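Long-range contacts in hydrazine synthase subunit alpha (Candidatus Kuenenia stuttgartiensis, PDB 5C2V), which catalyses, within the hydrazine synthase complex, the second half-reaction, in which hydroxylamine made in the gamma subunit condenses with ammonia to give hydrazine, using heme c: residues M118-G123 and F211-T216; N238-S243 and I259-W264; K460-I465 and M529-D534; L718-Y723 and K735-E740. All coordinates share one frame; numbering follows the deposited sequence.

Contact 1 of 4, residues M118-G123 and F211-T216; sequences MTDLKG and FPHLNT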
# COMPACT_ATOMS: atom_id res chain seq x y z
N MET D 118 9.63 -43.94 -3.28
CA MET D 118 8.22 -43.61 -3.46
C MET D 118 7.86 -43.01 -4.83
O MET D 118 6.83 -43.36 -5.40
CB MET D 118 7.78 -42.65 -2.35
CG MET D 118 8.04 -43.20 -0.97
SD MET D 118 7.55 -44.92 -0.87
CE MET D 118 5.76 -44.76 -0.85
N THR D 119 8.69 -42.10 -5.34
CA THR D 119 8.34 -41.37 -6.56
C THR D 119 9.37 -41.50 -7.68
O THR D 119 10.56 -41.31 -7.46
CB THR D 119 8.14 -39.87 -6.27
OG1 THR D 119 9.27 -39.36 -5.56
CG2 THR D 119 6.89 -39.64 -5.45
N ASP D 120 8.90 -41.85 -8.87
CA ASP D 120 9.72 -41.81 -10.08
C ASP D 120 9.49 -40.56 -10.94
O ASP D 120 10.00 -40.48 -12.06
CB ASP D 120 9.51 -43.06 -10.93
CG ASP D 120 10.75 -43.44 -11.72
OD1 ASP D 120 11.86 -43.08 -11.29
OD2 ASP D 120 10.62 -44.10 -12.77
N LEU D 121 8.72 -39.61 -10.42
CA LEU D 121 8.20 -38.48 -11.21
C LEU D 121 9.26 -37.77 -12.05
O LEU D 121 10.41 -37.65 -11.64
CB LEU D 121 7.54 -37.45 -10.28
CG LEU D 121 7.02 -36.16 -10.92
CD1 LEU D 121 5.78 -36.43 -11.77
CD2 LEU D 121 6.74 -35.07 -9.89
N LYS D 122 8.85 -37.30 -13.23
CA LYS D 122 9.75 -36.56 -14.09
C LYS D 122 9.60 -35.11 -13.65
O LYS D 122 8.63 -34.44 -14.00
CB LYS D 122 9.36 -36.76 -15.56
CG LYS D 122 10.36 -36.32 -16.61
CD LYS D 122 9.73 -36.46 -18.00
CE LYS D 122 9.06 -37.82 -18.18
NZ LYS D 122 8.37 -37.96 -19.49
N GLY D 123 10.59 -34.64 -12.89
CA GLY D 123 10.43 -33.38 -12.18
C GLY D 123 11.10 -33.43 -10.81
O GLY D 123 11.94 -34.29 -10.55
N PHE D 211 3.17 -45.67 -10.68
CA PHE D 211 4.55 -46.12 -10.54
C PHE D 211 4.57 -47.59 -10.13
O PHE D 211 4.67 -47.91 -8.95
CB PHE D 211 5.30 -45.27 -9.52
CG PHE D 211 5.49 -43.84 -9.93
CD1 PHE D 211 5.58 -43.50 -11.27
CD2 PHE D 211 5.59 -42.84 -8.98
CE1 PHE D 211 5.76 -42.18 -11.65
CE2 PHE D 211 5.76 -41.52 -9.36
CZ PHE D 211 5.85 -41.19 -10.70
N PRO D 212 4.44 -48.49 -11.12
CA PRO D 212 4.33 -49.94 -10.91
C PRO D 212 5.57 -50.57 -10.26
O PRO D 212 5.43 -51.39 -9.36
CB PRO D 212 4.15 -50.49 -12.33
CG PRO D 212 3.72 -49.32 -13.16
CD PRO D 212 4.40 -48.15 -12.55
N HIS D 213 6.75 -50.18 -10.72
CA HIS D 213 7.99 -50.77 -10.22
C HIS D 213 8.26 -50.38 -8.77
O HIS D 213 8.97 -51.08 -8.05
CB HIS D 213 9.17 -50.39 -11.12
CG HIS D 213 9.24 -48.93 -11.44
ND1 HIS D 213 8.45 -48.34 -12.41
CD2 HIS D 213 10.01 -47.94 -10.93
CE1 HIS D 213 8.73 -47.05 -12.48
NE2 HIS D 213 9.68 -46.78 -11.59
N LEU D 214 7.69 -49.25 -8.35
CA LEU D 214 7.80 -48.82 -6.96
C LEU D 214 6.57 -49.19 -6.13
O LEU D 214 6.53 -48.95 -4.93
CB LEU D 214 8.03 -47.31 -6.90
CG LEU D 214 9.24 -46.81 -7.70
CD1 LEU D 214 9.36 -45.30 -7.62
CD2 LEU D 214 10.51 -47.49 -7.22
N ASN D 215 5.57 -49.78 -6.79
CA ASN D 215 4.29 -50.11 -6.17
C ASN D 215 3.65 -48.89 -5.50
O ASN D 215 3.20 -48.96 -4.36
CB ASN D 215 4.47 -51.24 -5.14
CG ASN D 215 3.15 -51.87 -4.73
OD1 ASN D 215 2.25 -52.06 -5.56
ND2 ASN D 215 3.02 -52.19 -3.45
N THR D 216 3.62 -47.77 -6.22
CA THR D 216 3.03 -46.54 -5.70
C THR D 216 2.18 -45.85 -6.77
O THR D 216 2.33 -46.13 -7.96
CB THR D 216 4.10 -45.55 -5.20
OG1 THR D 216 5.00 -45.24 -6.27
CG2 THR D 216 4.88 -46.14 -4.04
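Phe-211, Met-118 and Asp-120 bury the most surface here, and the phenyl ring of Phe-211 lies against the chain that runs from Thr-119 to Leu-121. With CG anti to its own carbonyl carbon (chi1 -66°), Phe-211 turns one ring face to Asp-120, whose backbone N lies 3.2 Å from CE2 and towards the rim. CB of Asp-120 sits over the same ring, 3.9 Å from its centroid and 11° off the normal, a CH-pi contact. Further out, Asp-120 OD2 takes a weak hydrogen bond from His-213 NE2 at 3.1 Å; the carboxylate oxygen lies at the edge of the imidazole, with carboxylate and ring planes 82° apart. Met-118 contributes at both ends: its O accepts a bond from Thr-216 OG1 at 2.8 Å, and its bent side chain brings CE to 3.6 Å from Thr-216 CG2. Pro-212 to Asn-215 is a type I turn, with a G1 bulge where Asn-215 and Thr-216 face Phe-211. The contact joins the loop after strand 116-117 to the hairpin of strands 209-211 and 216-220. The chemistry implies a junction whose buried Met-118 carbonyl is satisfied by a threonine hydroxyl, while the imidazole-carboxylate pair adds a weaker tie.

Contact 2 of 4, residues N238-S243 and I259-W264; sequences NILFSS and ICVDNW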
# COMPACT_ATOMS: atom_id res chain seq x y z
N ASN D 238 -7.31 -31.77 7.85
CA ASN D 238 -7.07 -31.28 6.49
C ASN D 238 -5.60 -30.94 6.26
O ASN D 238 -4.78 -31.06 7.17
CB ASN D 238 -7.96 -30.07 6.20
CG ASN D 238 -9.43 -30.36 6.42
OD1 ASN D 238 -10.13 -30.78 5.50
ND2 ASN D 238 -9.90 -30.13 7.64
N ILE D 239 -5.28 -30.50 5.05
CA ILE D 239 -3.90 -30.19 4.68
C ILE D 239 -3.62 -28.69 4.71
O ILE D 239 -4.21 -27.92 3.95
CB ILE D 239 -3.56 -30.73 3.27
CG1 ILE D 239 -3.92 -32.21 3.16
CG2 ILE D 239 -2.09 -30.51 2.96
CD1 ILE D 239 -3.18 -33.10 4.14
N LEU D 240 -2.71 -28.29 5.59
CA LEU D 240 -2.30 -26.90 5.73
C LEU D 240 -1.04 -26.62 4.91
O LEU D 240 -0.06 -27.35 5.03
CB LEU D 240 -2.05 -26.56 7.20
CG LEU D 240 -1.54 -25.16 7.53
CD1 LEU D 240 -2.68 -24.15 7.55
CD2 LEU D 240 -0.79 -25.16 8.86
N PHE D 241 -1.07 -25.58 4.09
CA PHE D 241 0.07 -25.28 3.24
C PHE D 241 0.14 -23.82 2.79
O PHE D 241 -0.72 -23.00 3.12
CB PHE D 241 0.07 -26.19 2.01
CG PHE D 241 -1.13 -26.01 1.11
CD1 PHE D 241 -2.34 -26.61 1.42
CD2 PHE D 241 -1.04 -25.25 -0.04
CE1 PHE D 241 -3.44 -26.45 0.60
CE2 PHE D 241 -2.13 -25.09 -0.87
CZ PHE D 241 -3.33 -25.69 -0.55
N SER D 242 1.20 -23.51 2.04
CA SER D 242 1.41 -22.16 1.51
C SER D 242 1.08 -22.11 0.03
O SER D 242 1.41 -23.02 -0.73
CB SER D 242 2.86 -21.72 1.74
OG SER D 242 3.20 -21.75 3.11
N SER D 243 0.41 -21.04 -0.38
CA SER D 243 -0.00 -20.88 -1.76
C SER D 243 0.43 -19.52 -2.31
O SER D 243 0.23 -18.49 -1.67
CB SER D 243 -1.52 -21.03 -1.89
OG SER D 243 -1.93 -20.98 -3.24
N ILE D 259 -1.20 -18.43 3.71
CA ILE D 259 -1.40 -19.69 4.40
C ILE D 259 -2.85 -20.13 4.21
O ILE D 259 -3.77 -19.35 4.48
CB ILE D 259 -1.07 -19.59 5.89
CG1 ILE D 259 0.37 -19.13 6.09
CG2 ILE D 259 -1.30 -20.92 6.59
CD1 ILE D 259 0.77 -18.99 7.53
N CYS D 260 -3.05 -21.35 3.74
CA CYS D 260 -4.39 -21.86 3.48
C CYS D 260 -4.51 -23.35 3.77
O CYS D 260 -3.53 -24.01 4.14
CB CYS D 260 -4.79 -21.58 2.03
SG CYS D 260 -3.70 -22.33 0.80
N VAL D 261 -5.71 -23.89 3.61
CA VAL D 261 -5.95 -25.32 3.81
C VAL D 261 -6.75 -25.91 2.65
O VAL D 261 -7.44 -25.20 1.93
CB VAL D 261 -6.71 -25.60 5.12
CG1 VAL D 261 -5.94 -25.09 6.32
CG2 VAL D 261 -8.10 -24.99 5.09
N ASP D 262 -6.63 -27.22 2.48
CA ASP D 262 -7.40 -27.94 1.47
C ASP D 262 -7.59 -29.39 1.90
O ASP D 262 -6.77 -29.93 2.64
CB ASP D 262 -6.71 -27.87 0.11
CG ASP D 262 -7.62 -28.28 -1.04
OD1 ASP D 262 -8.71 -28.82 -0.78
OD2 ASP D 262 -7.24 -28.06 -2.21
N ASN D 263 -8.66 -30.02 1.42
CA ASN D 263 -8.86 -31.44 1.67
C ASN D 263 -7.78 -32.24 0.95
O ASN D 263 -7.23 -31.79 -0.05
CB ASN D 263 -10.25 -31.88 1.22
CG ASN D 263 -11.35 -31.34 2.11
OD1 ASN D 263 -12.35 -30.79 1.63
ND2 ASN D 263 -11.18 -31.49 3.42
N TRP D 264 -7.48 -33.43 1.47
CA TRP D 264 -6.36 -34.21 0.95
C TRP D 264 -6.58 -34.69 -0.48
O TRP D 264 -5.64 -35.13 -1.15
CB TRP D 264 -6.08 -35.41 1.87
CG TRP D 264 -7.17 -36.43 1.92
CD1 TRP D 264 -8.38 -36.31 2.54
CD2 TRP D 264 -7.14 -37.75 1.35
NE1 TRP D 264 -9.11 -37.47 2.38
CE2 TRP D 264 -8.37 -38.36 1.65
CE3 TRP D 264 -6.19 -38.46 0.61
CZ2 TRP D 264 -8.68 -39.66 1.24
CZ3 TRP D 264 -6.50 -39.74 0.20
CH2 TRP D 264 -7.73 -40.33 0.51
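Phe-241 and Cys-260 both place their first side-chain atom between the backbone N and the carbonyl carbon (chi1 63° and 60°), and these matching torsions set the sulfur over the ring. Cys-260 SG lies 3.9 Å from the centroid of the Phe-241 ring, 24° off its normal and displaced towards the rim, a sulfur-aromatic contact. At the ring edge, in its plane, Asp-262 CB comes to 3.6 Å from Phe-241 CE1; the two side chains run side by side, and the carboxylate of Asp-262 continues beyond to Tyr-547, where OD2 is hydrogen-bonded. Cys-260 SG also touches Ser-243 CB.

The other face of the sheet carries Leu-240, with CG anti to the backbone N. That torsion brings its CD1 between two neighbours, 3.6 Å from Val-261 CG1 and equally far from Ile-259 CG2. These aliphatic groups go on to strand 270-273, touched by Val-261, and to strand 285-291, touched by Leu-240.

Backbone bonds fix the register. Phe-241 and Cys-260 form a hydrogen-bonded pair with both N-to-O distances 2.9 Å (Phe-241 N to Cys-260 O and Cys-260 N to Phe-241 O), and Ile-239 with Asp-262 forms another; Leu-240 and Val-261 are the non-hydrogen-bonded pair between them. The short segments 239-243 and 259-262 run antiparallel with a clear twist. Strands 239-245 and 256-262 are the two middle members of a four-stranded antiparallel sheet in sequential order, the meander typical of a beta-propeller blade, consistent with the six-bladed propeller of the N-terminal domain.

Contact 3 of 4, residues K460-I465 and M529-D534; sequences KAVRII and MQILDD. With HEC (heme c), chain B.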
# COMPACT_ATOMS: atom_id res chain seq x y z
N LYS D 460 -25.80 -9.93 -15.73
CA LYS D 460 -26.48 -10.79 -16.69
C LYS D 460 -25.83 -12.16 -16.82
O LYS D 460 -26.51 -13.18 -16.89
CB LYS D 460 -26.52 -10.12 -18.06
CG LYS D 460 -27.29 -8.81 -18.07
CD LYS D 460 -28.67 -8.97 -17.46
CE LYS D 460 -29.49 -7.70 -17.61
NZ LYS D 460 -30.77 -7.77 -16.86
N ALA D 461 -24.50 -12.19 -16.84
CA ALA D 461 -23.77 -13.43 -17.05
C ALA D 461 -22.41 -13.42 -16.36
O ALA D 461 -22.06 -12.47 -15.66
CB ALA D 461 -23.60 -13.68 -18.54
N VAL D 462 -21.66 -14.50 -16.56
CA VAL D 462 -20.31 -14.62 -16.04
C VAL D 462 -19.39 -15.22 -17.10
O VAL D 462 -19.78 -16.12 -17.85
CB VAL D 462 -20.25 -15.50 -14.76
CG1 VAL D 462 -20.91 -14.79 -13.59
CG2 VAL D 462 -20.88 -16.86 -15.01
N ARG D 463 -18.17 -14.69 -17.15
CA ARG D 463 -17.13 -15.22 -18.03
C ARG D 463 -16.19 -16.13 -17.24
O ARG D 463 -15.70 -15.76 -16.18
CB ARG D 463 -16.34 -14.09 -18.69
CG ARG D 463 -15.19 -14.59 -19.57
CD ARG D 463 -14.37 -13.45 -20.15
NE ARG D 463 -15.14 -12.62 -21.07
CZ ARG D 463 -15.54 -11.38 -20.80
NH1 ARG D 463 -15.23 -10.82 -19.64
NH2 ARG D 463 -16.24 -10.70 -21.70
N ILE D 464 -15.96 -17.32 -17.77
CA ILE D 464 -15.08 -18.30 -17.14
C ILE D 464 -13.83 -18.50 -17.99
O ILE D 464 -13.91 -18.86 -19.17
CB ILE D 464 -15.79 -19.65 -16.93
CG1 ILE D 464 -17.20 -19.43 -16.37
CG2 ILE D 464 -14.97 -20.53 -16.00
CD1 ILE D 464 -17.98 -20.71 -16.19
N ILE D 465 -12.69 -18.27 -17.35
CA ILE D 465 -11.39 -18.20 -18.01
C ILE D 465 -10.44 -19.28 -17.48
O ILE D 465 -10.34 -19.48 -16.27
CB ILE D 465 -10.74 -16.81 -17.79
CG1 ILE D 465 -11.60 -15.72 -18.42
CG2 ILE D 465 -9.32 -16.78 -18.32
CD1 ILE D 465 -11.12 -14.32 -18.11
N MET D 529 -13.29 -16.56 -12.56
CA MET D 529 -14.56 -16.06 -13.08
C MET D 529 -14.65 -14.53 -13.10
O MET D 529 -13.94 -13.85 -12.37
CB MET D 529 -15.72 -16.63 -12.26
CG MET D 529 -15.62 -16.32 -10.77
SD MET D 529 -15.96 -17.75 -9.74
CE MET D 529 -14.60 -18.82 -10.20
N GLN D 530 -15.55 -14.02 -13.93
CA GLN D 530 -15.82 -12.59 -14.01
C GLN D 530 -17.32 -12.32 -14.12
O GLN D 530 -17.97 -12.83 -15.03
CB GLN D 530 -15.10 -11.96 -15.20
CG GLN D 530 -13.60 -11.88 -15.08
CD GLN D 530 -12.95 -11.25 -16.30
OE1 GLN D 530 -13.47 -11.37 -17.41
NE2 GLN D 530 -11.83 -10.58 -16.10
N ILE D 531 -17.86 -11.52 -13.21
CA ILE D 531 -19.27 -11.13 -13.30
C ILE D 531 -19.44 -10.05 -14.38
O ILE D 531 -18.62 -9.14 -14.49
CB ILE D 531 -19.82 -10.63 -11.95
CG1 ILE D 531 -19.01 -9.45 -11.43
CG2 ILE D 531 -19.80 -11.76 -10.93
CD1 ILE D 531 -19.51 -8.91 -10.10
N LEU D 532 -20.50 -10.16 -15.17
CA LEU D 532 -20.66 -9.30 -16.34
C LEU D 532 -21.94 -8.47 -16.31
O LEU D 532 -22.96 -8.92 -15.79
CB LEU D 532 -20.64 -10.14 -17.62
CG LEU D 532 -19.54 -11.20 -17.74
CD1 LEU D 532 -19.65 -11.94 -19.06
CD2 LEU D 532 -18.16 -10.57 -17.59
N ASP D 533 -21.88 -7.26 -16.86
CA ASP D 533 -23.05 -6.40 -16.96
C ASP D 533 -23.82 -6.68 -18.25
O ASP D 533 -23.51 -7.63 -18.96
CB ASP D 533 -22.66 -4.92 -16.87
CG ASP D 533 -21.63 -4.51 -17.91
OD1 ASP D 533 -21.36 -5.29 -18.85
OD2 ASP D 533 -21.08 -3.40 -17.79
N ASP D 534 -24.80 -5.84 -18.55
CA ASP D 534 -25.68 -6.08 -19.70
C ASP D 534 -25.00 -5.78 -21.03
O ASP D 534 -25.56 -6.06 -22.09
CB ASP D 534 -26.97 -5.27 -19.56
CG ASP D 534 -26.73 -3.77 -19.52
OD1 ASP D 534 -25.66 -3.35 -19.03
OD2 ASP D 534 -27.61 -3.01 -19.97
FE HEC B . -13.74 -15.79 -5.03
CHA HEC B . -10.64 -14.62 -4.05
CHB HEC B . -12.86 -18.93 -3.98
CHC HEC B . -16.66 -17.07 -6.37
CHD HEC B . -14.54 -12.71 -6.30
NA HEC B . -12.07 -16.62 -4.17
C1A HEC B . -10.90 -15.96 -3.86
C2A HEC B . -9.98 -16.91 -3.29
C3A HEC B . -10.58 -18.11 -3.27
C4A HEC B . -11.91 -17.94 -3.82
CMA HEC B . -9.98 -19.43 -2.75
CAA HEC B . -8.55 -16.60 -2.81
CBA HEC B . -8.54 -16.42 -1.29
CGA HEC B . -9.29 -15.17 -0.89
O1A HEC B . -10.15 -15.26 0.02
O2A HEC B . -9.03 -14.10 -1.49
NB HEC B . -14.55 -17.70 -5.27
C1B HEC B . -14.12 -18.77 -4.51
C2B HEC B . -15.24 -19.68 -4.37
C3B HEC B . -16.28 -19.18 -5.03
C4B HEC B . -15.88 -17.92 -5.61
CMB HEC B . -15.22 -21.02 -3.59
CAB HEC B . -17.68 -19.84 -5.12
CBB HEC B . -17.96 -20.26 -6.58
NC HEC B . -15.34 -15.02 -6.08
C1C HEC B . -16.39 -15.74 -6.63
C2C HEC B . -17.20 -14.84 -7.42
C3C HEC B . -16.55 -13.67 -7.49
C4C HEC B . -15.41 -13.74 -6.59
CMC HEC B . -18.38 -15.26 -8.31
CAC HEC B . -17.03 -12.43 -8.28
CBC HEC B . -16.03 -12.14 -9.41
ND HEC B . -12.74 -13.95 -5.17
C1D HEC B . -13.30 -12.80 -5.71
C2D HEC B . -12.37 -11.71 -5.58
C3D HEC B . -11.15 -12.31 -4.87
C4D HEC B . -11.47 -13.70 -4.66
CMD HEC B . -12.57 -10.25 -6.05
CAD HEC B . -9.84 -11.60 -4.48
CBD HEC B . -9.11 -11.18 -5.75
CGD HEC B . -7.84 -10.45 -5.38
O1D HEC B . -7.22 -9.87 -6.30
O2D HEC B . -7.47 -10.45 -4.18
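Arg-463 and Gln-530 are a hydrogen-bonded pair in the antiparallel sheet of the heme-binding middle domain, where strands 461-467 and 527-532 are adjacent. Arg-463 can be followed outward. Its CB rests 4.0 Å from Leu-532 CD1. CG stands anti to the backbone N (chi1 177°), and the chain then bends at chi3, bringing CD to 3.6 Å from Gln-530 OE1. NE is bonded to the hydroxyl of Tyr-508, and NH2 to the O of Gly-536. At the tip NH1 gives Gln-530 OE1 a hydrogen bond of 2.9 Å; the oxygen lies at the guanidinium edge, 8° out of its plane, although the amide itself is turned by 78°. NH1 also makes a salt bridge to Asp-762 and touches Leu-532 CD2, while CD1 of that leucine lies over a guanidinium face. The several bonds should fix the rotation of this buried group, and Gln-530 NE2 reaches the O of Asp-762, linking the sheet to helix 751-762.

On the reverse face Val-462 CG1 packs on Ile-531 CG2, and Met-529 and Ile-531 line the pocket of the pentacoordinated heme. The bent chain of Met-529 leads away from the neighbouring strand and carries SD to 3.5 Å from the heme meso carbon CHC.

Contact 4 of 4, residues L718-Y723 and K735-E740; sequences LVWRLY and KIFPIE. With HEC (heme c), chain C.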
# COMPACT_ATOMS: atom_id res chain seq x y z
N LEU D 718 -10.17 3.22 -24.28
CA LEU D 718 -10.42 2.71 -25.62
C LEU D 718 -11.86 2.24 -25.76
O LEU D 718 -12.54 2.56 -26.73
CB LEU D 718 -9.46 1.57 -25.95
CG LEU D 718 -9.68 0.86 -27.28
CD1 LEU D 718 -9.55 1.84 -28.43
CD2 LEU D 718 -8.71 -0.31 -27.44
N VAL D 719 -12.32 1.47 -24.78
CA VAL D 719 -13.67 0.94 -24.78
C VAL D 719 -14.68 2.06 -24.53
O VAL D 719 -15.77 2.07 -25.11
CB VAL D 719 -13.85 -0.16 -23.71
CG1 VAL D 719 -15.24 -0.74 -23.76
CG2 VAL D 719 -12.81 -1.25 -23.92
N TRP D 720 -14.31 3.01 -23.67
CA TRP D 720 -15.12 4.20 -23.43
C TRP D 720 -15.41 4.94 -24.73
O TRP D 720 -16.53 5.41 -24.95
CB TRP D 720 -14.42 5.14 -22.45
CG TRP D 720 -14.64 4.81 -21.00
CD1 TRP D 720 -14.49 3.59 -20.41
CD2 TRP D 720 -15.02 5.72 -19.96
NE1 TRP D 720 -14.77 3.68 -19.07
CE2 TRP D 720 -15.10 4.98 -18.77
CE3 TRP D 720 -15.30 7.09 -19.93
CZ2 TRP D 720 -15.45 5.56 -17.55
CZ3 TRP D 720 -15.65 7.66 -18.72
CH2 TRP D 720 -15.72 6.90 -17.55
N ARG D 721 -14.40 5.02 -25.60
CA ARG D 721 -14.55 5.71 -26.87
C ARG D 721 -15.28 4.86 -27.91
O ARG D 721 -16.07 5.37 -28.69
CB ARG D 721 -13.18 6.12 -27.42
CG ARG D 721 -12.50 7.21 -26.61
CD ARG D 721 -13.45 8.37 -26.36
NE ARG D 721 -14.03 8.89 -27.60
CZ ARG D 721 -13.46 9.83 -28.35
NH1 ARG D 721 -12.30 10.36 -27.99
NH2 ARG D 721 -14.06 10.24 -29.46
N LEU D 722 -15.00 3.56 -27.91
CA LEU D 722 -15.65 2.65 -28.85
C LEU D 722 -17.15 2.55 -28.59
O LEU D 722 -17.93 2.29 -29.51
CB LEU D 722 -15.00 1.27 -28.80
CG LEU D 722 -13.63 1.15 -29.47
CD1 LEU D 722 -13.00 -0.20 -29.20
CD2 LEU D 722 -13.75 1.41 -30.97
N TYR D 723 -17.56 2.73 -27.34
CA TYR D 723 -18.98 2.79 -27.01
C TYR D 723 -19.49 4.23 -26.87
O TYR D 723 -20.70 4.44 -26.72
CB TYR D 723 -19.26 2.02 -25.72
CG TYR D 723 -19.19 0.52 -25.87
CD1 TYR D 723 -17.97 -0.15 -25.92
CD2 TYR D 723 -20.35 -0.24 -25.97
CE1 TYR D 723 -17.91 -1.52 -26.06
CE2 TYR D 723 -20.30 -1.62 -26.11
CZ TYR D 723 -19.07 -2.25 -26.15
OH TYR D 723 -19.01 -3.62 -26.29
N LYS D 735 -9.48 14.63 -18.94
CA LYS D 735 -10.01 15.00 -20.24
C LYS D 735 -10.21 13.76 -21.10
O LYS D 735 -9.24 13.18 -21.59
CB LYS D 735 -9.08 15.99 -20.96
CG LYS D 735 -8.78 17.26 -20.19
CD LYS D 735 -9.98 18.20 -20.19
CE LYS D 735 -9.61 19.56 -19.61
NZ LYS D 735 -9.13 19.45 -18.20
N ILE D 736 -11.46 13.36 -21.29
CA ILE D 736 -11.76 12.14 -22.02
C ILE D 736 -12.33 12.45 -23.40
O ILE D 736 -11.74 12.12 -24.42
CB ILE D 736 -12.74 11.25 -21.24
CG1 ILE D 736 -12.18 10.91 -19.86
CG2 ILE D 736 -13.04 9.97 -22.02
CD1 ILE D 736 -13.07 10.03 -19.03
N PHE D 737 -13.50 13.09 -23.42
CA PHE D 737 -14.16 13.44 -24.67
C PHE D 737 -13.87 14.89 -25.06
O PHE D 737 -14.29 15.81 -24.36
CB PHE D 737 -15.66 13.21 -24.56
CG PHE D 737 -16.03 11.84 -24.05
CD1 PHE D 737 -15.91 10.73 -24.86
CD2 PHE D 737 -16.48 11.67 -22.75
CE1 PHE D 737 -16.24 9.47 -24.39
CE2 PHE D 737 -16.82 10.42 -22.28
CZ PHE D 737 -16.69 9.32 -23.10
N PRO D 738 -13.15 15.08 -26.17
CA PRO D 738 -12.82 16.41 -26.69
C PRO D 738 -14.06 17.22 -27.03
O PRO D 738 -15.01 16.69 -27.60
CB PRO D 738 -12.02 16.10 -27.97
CG PRO D 738 -11.51 14.72 -27.77
CD PRO D 738 -12.57 14.00 -27.00
N ILE D 739 -14.06 18.50 -26.67
CA ILE D 739 -15.18 19.38 -26.99
C ILE D 739 -15.02 19.96 -28.39
O ILE D 739 -15.96 20.49 -28.97
CB ILE D 739 -15.31 20.53 -25.98
CG1 ILE D 739 -14.13 21.49 -26.09
CG2 ILE D 739 -15.44 19.99 -24.56
CD1 ILE D 739 -14.18 22.65 -25.12
N GLU D 740 -13.81 19.84 -28.95
CA GLU D 740 -13.52 20.38 -30.27
C GLU D 740 -12.92 19.33 -31.20
O GLU D 740 -11.96 18.65 -30.84
CB GLU D 740 -12.58 21.58 -30.17
CG GLU D 740 -13.26 22.92 -30.35
CD GLU D 740 -12.29 24.09 -30.27
OE1 GLU D 740 -11.34 24.02 -29.46
OE2 GLU D 740 -12.47 25.06 -31.03
FE HEC C . -9.81 7.27 -33.81
CHA HEC C . -9.23 9.74 -31.50
CHB HEC C . -9.25 4.88 -31.41
CHC HEC C . -10.51 4.76 -36.09
CHD HEC C . -10.15 9.59 -36.32
NA HEC C . -9.29 7.30 -31.83
C1A HEC C . -9.18 8.44 -31.05
C2A HEC C . -8.99 8.02 -29.68
C3A HEC C . -8.99 6.68 -29.65
C4A HEC C . -9.18 6.20 -31.01
CMA HEC C . -8.83 5.80 -28.39
CAA HEC C . -8.82 8.95 -28.46
CBA HEC C . -7.34 9.29 -28.28
CGA HEC C . -7.16 10.07 -27.01
O1A HEC C . -6.04 10.04 -26.43
O2A HEC C . -8.14 10.73 -26.56
NB HEC C . -9.81 5.20 -33.77
C1B HEC C . -9.66 4.43 -32.64
C2B HEC C . -10.02 3.06 -32.98
C3B HEC C . -10.36 3.03 -34.28
C4B HEC C . -10.24 4.38 -34.80
CMB HEC C . -9.99 1.86 -32.01
CAB HEC C . -10.82 1.81 -35.10
CBB HEC C . -12.24 1.39 -34.67
NC HEC C . -10.25 7.19 -35.82
C1C HEC C . -10.50 6.05 -36.57
C2C HEC C . -10.86 6.46 -37.91
C3C HEC C . -10.64 7.78 -38.00
C4C HEC C . -10.33 8.28 -36.67
CMC HEC C . -11.05 5.48 -39.08
CAC HEC C . -10.82 8.66 -39.26
CBC HEC C . -12.30 8.69 -39.72
ND HEC C . -9.69 9.36 -33.89
C1D HEC C . -9.91 10.10 -35.05
C2D HEC C . -9.84 11.50 -34.73
C3D HEC C . -9.56 11.57 -33.22
C4D HEC C . -9.48 10.19 -32.78
CMD HEC C . -10.01 12.69 -35.70
CAD HEC C . -9.39 12.89 -32.42
CBD HEC C . -10.00 12.88 -31.01
CGD HEC C . -11.46 12.50 -31.03
O1D HEC C . -11.97 12.05 -29.97
O2D HEC C . -12.11 12.64 -32.09
O HOH W 1 -10.74 10.18 -26.06
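Arg-721 and Phe-737 run alongside each other, head to tail, with the guanidinium and phenyl planes 68° apart, in the C-terminal cytochrome c domain that carries the bis-histidine heme. Helix 717-722 supplies the arginine; the loop leading towards helix 751-762 supplies the phenylalanine. The closest approach between the two is Arg-721 CD to Phe-737 CE1, 3.6 Å; the contact is made by CD, which comes up obliquely to the ring, and, slightly farther off, by NE.

Trp-720, the preceding helix residue, meets the same loop. Its CZ3 lies 3.5 Å from Ile-736 CD1, and the two side chains cross at a slant. Phe-737 stands roughly perpendicular to the Trp-720 side chain, CZ to CE3 4.1 Å. Ile-736 CG2 in turn covers the centre of one face of the phenyl ring, which leaves Phe-737 packed among its own neighbour and both helix residues. The indole NE1 is bonded to the O of Ile-714.

Bends at chi2 and chi3 (-49° and -54°) curl Arg-721 back to the heme, where a propionate oxygen, O1D, lies at the guanidinium edge. NH2 bonds it at 2.8 Å and NH1 also bonds it, so one oxygen is held by two N-H groups; NH2 has a second partner in Glu-724. Pro-738 comes from the opposite direction, its CG 3.5 Å from heme O1D. The second propionate is joined through one water, which accepts from Arg-721 NH1 and donates to heme O2A at 2.7 Å and to Ile-736 O at 2.7 Å.

Overall arrangement
From the N terminus the four contacts follow in series, each closing before the next opens, so none nest or cross. Contact 1 closes a loop of 87 intervening residues in the N-terminal domain and ties the end of one four-stranded sheet to a hairpin of the next. Contact 2 closes a short hairpin within what is probably a single propeller blade, its centre about 24 Å from that of contact 1. Contact 3 spans 63 residues and joins two strands of the middle-domain sheet beside the first heme. Contact 4 closes an 11-residue excursion beside the second heme and ties helix 717-722 to the loop before helix 751-762. Contacts 3 and 4 come within about 8 Å at their nearest atoms without touching.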